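Local coordinates for NDP-N-acetyl-D-galactosaminuronic acid dehydrogenase (Methanosarcina mazei Go1, PDB 3G79), which probably oxidises UDP-N-acetyl-D-mannosamine to UDP-N-acetyl-D-mannosaminuronate, using two molecules of NAD, at residues Leu324-Lys327 and Val328-Phe331; Glu91-Asp95 and Phe96-Ser100. All blocks are in the same frame, centred on the assembly; numbering follows the deposited sequence.

Contact 1 of 2, residues Leu324-Lys327 and Val328-Phe331; sequences LARK and VNDF
Val328 N, Asn329 N and Asp330 N each reach back four residues to the carbonyls of Leu324, Ala325 and Arg326, so residues 324-331 form one continuous piece of alpha helix; in the middle bond Asn329 N lies 3.1 Å from Ala325 O, almost in line with the C=O. The side chains add an i to i+4 salt bridge on one flank, where Arg326 NH2 meets Asp330 OD1 at 2.8 Å. The carboxylate oxygen comes in at the edge of the guanidinium, close to its plane, while the two flat groups are turned 76° apart, so one oxygen does the gripping. Bends at chi2 (-50°) and chi3 turn the Arg326 chain forward along the helix toward Asp330. NH1 of the same group forms a second salt bridge, with Asp243, and passes 3.9 Å from Asn329 CB. Asn329 ND2 also donates to Asp243 OD1, so that oxygen is shared by the two side chains, and Asn329 OD1 accepts from Asn250. Arg326 NE, by contrast, is buried without a polar partner. On another side Val328 CG2 rests 3.4 Å from Leu324 O. All this lies on helix 321-345, which is set against helix 228-258, where Ala247 touches Ala325 and Val328; helix 293-305 touches Arg326 through Thr295, Thr298 and Tyr299, and the second subunit meets Leu324, Val328 and Phe331.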
loop_
_atom_site.group_PDB
_atom_site.type_symbol
_atom_site.label_atom_id
_atom_site.label_comp_id
_atom_site.label_asym_id
_atom_site.label_seq_id
_atom_site.Cartn_x
_atom_site.Cartn_y
_atom_site.Cartn_z
ATOM N N LEU A 324 7.262 10.695 7.411
ATOM C CA LEU A 324 8.373 9.799 7.505
ATOM C C LEU A 324 8.544 8.936 6.274
ATOM O O LEU A 324 9.651 8.463 5.984
ATOM C CB LEU A 324 8.347 9.060 8.834
ATOM C CG LEU A 324 8.444 7.547 8.885
ATOM C CD1 LEU A 324 9.419 7.035 9.958
ATOM C CD2 LEU A 324 7.039 7.119 9.180
ATOM N N ALA A 325 7.504 8.806 5.470
ATOM C CA ALA A 325 7.735 8.351 4.081
ATOM C C ALA A 325 8.630 9.317 3.270
ATOM O O ALA A 325 9.552 8.888 2.549
ATOM C CB ALA A 325 6.445 8.146 3.362
ATOM N N ARG A 326 8.349 10.613 3.368
ATOM C CA ARG A 326 9.179 11.602 2.665
ATOM C C ARG A 326 10.663 11.476 3.058
ATOM O O ARG A 326 11.549 11.674 2.224
ATOM C CB ARG A 326 8.670 13.036 2.901
ATOM C CG ARG A 326 7.393 13.431 2.121
ATOM C CD ARG A 326 7.473 13.110 0.612
ATOM N NE ARG A 326 8.790 13.430 0.086
ATOM C CZ ARG A 326 9.420 12.751 -0.851
ATOM N NH1 ARG A 326 8.884 11.687 -1.460
ATOM N NH2 ARG A 326 10.602 13.167 -1.218
ATOM N N LYS A 327 10.943 11.105 4.306
ATOM C CA LYS A 327 12.343 11.068 4.733
ATOM C C LYS A 327 13.075 9.803 4.275
ATOM O O LYS A 327 14.290 9.849 3.994
ATOM C CB LYS A 327 12.470 11.230 6.230
ATOM C CG LYS A 327 12.144 12.605 6.774
ATOM C CD LYS A 327 12.071 12.444 8.310
ATOM C CE LYS A 327 11.653 13.704 9.059
ATOM N NZ LYS A 327 11.199 13.258 10.391
ATOM N N VAL A 328 12.356 8.675 4.232
ATOM C CA VAL A 328 12.911 7.412 3.738
ATOM C C VAL A 328 13.323 7.684 2.284
ATOM O O VAL A 328 14.515 7.642 1.931
ATOM C CB VAL A 328 11.915 6.237 3.921
ATOM C CG1 VAL A 328 12.333 5.002 3.161
ATOM C CG2 VAL A 328 11.798 5.882 5.373
ATOM N N ASN A 329 12.357 8.076 1.476
ATOM C CA ASN A 329 12.586 8.379 0.080
ATOM C C ASN A 329 13.646 9.474 -0.193
ATOM O O ASN A 329 14.415 9.345 -1.163
ATOM C CB ASN A 329 11.247 8.702 -0.578
ATOM C CG ASN A 329 10.341 7.464 -0.719
ATOM O OD1 ASN A 329 10.806 6.310 -0.680
ATOM N ND2 ASN A 329 9.038 7.704 -0.895
ATOM N N ASP A 330 13.707 10.515 0.658
ATOM C CA ASP A 330 14.768 11.549 0.575
ATOM C C ASP A 330 16.143 10.980 0.911
ATOM O O ASP A 330 17.154 11.583 0.529
ATOM C CB ASP A 330 14.536 12.782 1.503
ATOM C CG ASP A 330 13.481 13.794 0.972
ATOM O OD1 ASP A 330 13.136 13.781 -0.210
ATOM O OD2 ASP A 330 12.986 14.621 1.782
ATOM N N PHE A 331 16.183 9.841 1.605
ATOM C CA PHE A 331 17.436 9.272 2.054
ATOM C C PHE A 331 18.170 8.503 0.988
ATOM O O PHE A 331 19.393 8.354 1.038
ATOM C CB PHE A 331 17.193 8.339 3.237
ATOM C CG PHE A 331 18.437 7.673 3.757
ATOM C CD1 PHE A 331 19.497 8.436 4.286
ATOM C CD2 PHE A 331 18.550 6.289 3.740
ATOM C CE1 PHE A 331 20.645 7.815 4.803
ATOM C CE2 PHE A 331 19.697 5.664 4.235
ATOM C CZ PHE A 331 20.741 6.421 4.775
#

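Contact 2 of 2, residues Glu91-Asp95 and Phe96-Ser100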
loop_
_atom_site.group_PDB
_atom_site.type_symbol
_atom_site.label_atom_id
_atom_site.label_comp_id
_atom_site.label_asym_id
_atom_site.label_seq_id
_atom_site.Cartn_x
_atom_site.Cartn_y
_atom_site.Cartn_z
ATOM N N GLU A 91 -16.364 28.845 -29.844
ATOM C CA GLU A 91 -15.808 30.115 -30.272
ATOM C C GLU A 91 -14.853 30.574 -29.188
ATOM O O GLU A 91 -15.142 30.419 -28.000
ATOM C CB GLU A 91 -16.916 31.153 -30.437
ATOM C CG GLU A 91 -16.424 32.502 -30.934
ATOM C CD GLU A 91 -17.451 33.610 -30.757
ATOM O OE1 GLU A 91 -17.076 34.806 -30.947
ATOM O OE2 GLU A 91 -18.619 33.277 -30.414
ATOM N N CYS A 92 -13.714 31.112 -29.608
ATOM C CA CYS A 92 -12.747 31.711 -28.708
ATOM C C CYS A 92 -12.906 33.232 -28.767
ATOM O O CYS A 92 -13.002 33.828 -29.848
ATOM C CB CYS A 92 -11.339 31.283 -29.117
ATOM S SG CYS A 92 -10.001 31.615 -27.947
ATOM N N THR A 93 -12.977 33.848 -27.595
ATOM C CA THR A 93 -13.153 35.297 -27.474
ATOM C C THR A 93 -12.304 35.877 -26.341
ATOM O O THR A 93 -12.092 35.204 -25.323
ATOM C CB THR A 93 -14.636 35.693 -27.311
ATOM O OG1 THR A 93 -14.795 37.124 -27.404
ATOM C CG2 THR A 93 -15.215 35.176 -25.974
ATOM N N PRO A 94 -11.755 37.105 -26.560
ATOM C CA PRO A 94 -10.977 37.949 -25.605
ATOM C C PRO A 94 -11.895 38.708 -24.636
ATOM O O PRO A 94 -11.443 39.406 -23.715
ATOM C CB PRO A 94 -10.276 38.939 -26.543
ATOM C CG PRO A 94 -11.290 39.100 -27.708
ATOM C CD PRO A 94 -11.719 37.678 -27.934
ATOM N N ASP A 95 -13.188 38.541 -24.860
ATOM C CA ASP A 95 -14.202 39.311 -24.185
ATOM C C ASP A 95 -14.836 38.568 -22.983
ATOM O O ASP A 95 -15.896 37.948 -23.081
ATOM C CB ASP A 95 -15.258 39.757 -25.219
ATOM C CG ASP A 95 -16.315 40.621 -24.616
ATOM O OD1 ASP A 95 -16.064 41.115 -23.483
ATOM O OD2 ASP A 95 -17.366 40.805 -25.272
ATOM N N PHE A 96 -14.188 38.723 -21.834
ATOM C CA PHE A 96 -14.559 38.082 -20.582
ATOM C C PHE A 96 -15.934 38.440 -20.026
ATOM O O PHE A 96 -16.530 37.662 -19.231
ATOM C CB PHE A 96 -13.513 38.407 -19.569
ATOM C CG PHE A 96 -12.264 37.646 -19.756
ATOM C CD1 PHE A 96 -12.035 36.482 -19.030
ATOM C CD2 PHE A 96 -11.285 38.092 -20.638
ATOM C CE1 PHE A 96 -10.851 35.781 -19.174
ATOM C CE2 PHE A 96 -10.101 37.381 -20.790
ATOM C CZ PHE A 96 -9.888 36.228 -20.068
ATOM N N SER A 97 -16.425 39.604 -20.457
ATOM C CA SER A 97 -17.743 40.115 -20.071
ATOM C C SER A 97 -18.822 39.119 -20.420
ATOM O O SER A 97 -19.824 39.013 -19.721
ATOM C CB SER A 97 -18.033 41.490 -20.715
ATOM O OG SER A 97 -18.552 41.352 -22.027
ATOM N N ARG A 98 -18.611 38.383 -21.498
ATOM C CA ARG A 98 -19.539 37.321 -21.909
ATOM C C ARG A 98 -19.625 36.091 -20.980
ATOM O O ARG A 98 -20.419 35.170 -21.229
ATOM C CB ARG A 98 -19.149 36.797 -23.280
ATOM C CG ARG A 98 -19.173 37.774 -24.381
ATOM C CD ARG A 98 -19.526 36.949 -25.586
ATOM N NE ARG A 98 -18.852 37.385 -26.784
ATOM C CZ ARG A 98 -18.822 36.687 -27.914
ATOM N NH1 ARG A 98 -19.445 35.493 -27.996
ATOM N NH2 ARG A 98 -18.172 37.218 -28.962
ATOM N N ILE A 99 -18.773 36.027 -19.969
ATOM C CA ILE A 99 -18.964 35.051 -18.892
ATOM C C ILE A 99 -20.399 35.254 -18.391
ATOM O O ILE A 99 -21.151 34.292 -18.126
ATOM C CB ILE A 99 -17.926 35.257 -17.744
ATOM C CG1 ILE A 99 -16.534 34.761 -18.180
ATOM C CG2 ILE A 99 -18.379 34.596 -16.439
ATOM C CD1 ILE A 99 -15.415 35.453 -17.414
ATOM N N SER A 100 -20.804 36.516 -18.336
ATOM C CA SER A 100 -22.164 36.823 -17.952
ATOM C C SER A 100 -23.253 36.006 -18.629
ATOM O O SER A 100 -24.293 35.780 -18.008
ATOM C CB SER A 100 -22.449 38.309 -18.012
ATOM O OG SER A 100 -22.034 38.891 -16.789
#
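Glu91 opens the contact from strand 90-93, its carboxylate forming a salt bridge with Arg98 through two weak bonds: OE1 to NH2 at 3.3 Å and OE2 to NH1 at 3.4 Å. The side chain is extended, CG anti to the backbone N (chi1 -178°), which carries the carboxylate out to Arg98, but the two planes stand 62° apart, well short of a coplanar pairing. Thr93 sets CB over one face of the guanidinium, towards its rim, and its OG1 accepts a weak bond from Asp95 N. At Pro94 the chain leaves the strand; the proline carbonyl O lies 3.3 Å from Phe96 CD2. Asp95 binds the 3-10 segment that follows: its OD1 takes the hydroxyl of Ser97 at 2.9 Å, on the syn side though 31° out of the carboxylate plane, and makes a weak Asx-turn bond with Ser97 N. Its backbone O accepts Arg98 N at 3.2 Å, while OD2 stays 4.0 Å from Arg98 NE, where some attraction is likely, though beyond a salt bridge. A leucine in place of Arg98 would probably leave the Glu91 carboxylate without its arginine partner and take away the flat group that lies against Thr93 CB. Strand 90-93 is the edge strand of the Rossmann-type sheet, paired with strand 45-49, and Phe96 packs on helix 124-136. The long bonds to Arg98 imply a loose electrostatic tie at the surface, whereas Ser97 OG to Asp95 OD1 and Arg98 N to Asp95 O are likely to hold the turn more firmly.

Overall arrangement
Contact 1 is mostly buried and contact 2 lies at the surface; their centres are 47 Å apart, on opposite sides of the chain's centre, and they share no helix or strand. Residues 324-331 belong to the long helix 321-345, pressed between helices of its own chain and the second subunit, whereas residues 91-100 run from an edge strand into a 3-10 turn in the NAD-binding domain, and no other chain of the assembly touches them. Both pair an arginine with an acid. In contact 1 the bridge is short and belongs to a buried polar network extending to another helix; in contact 2 it is long and weak, across a strand-to-turn junction.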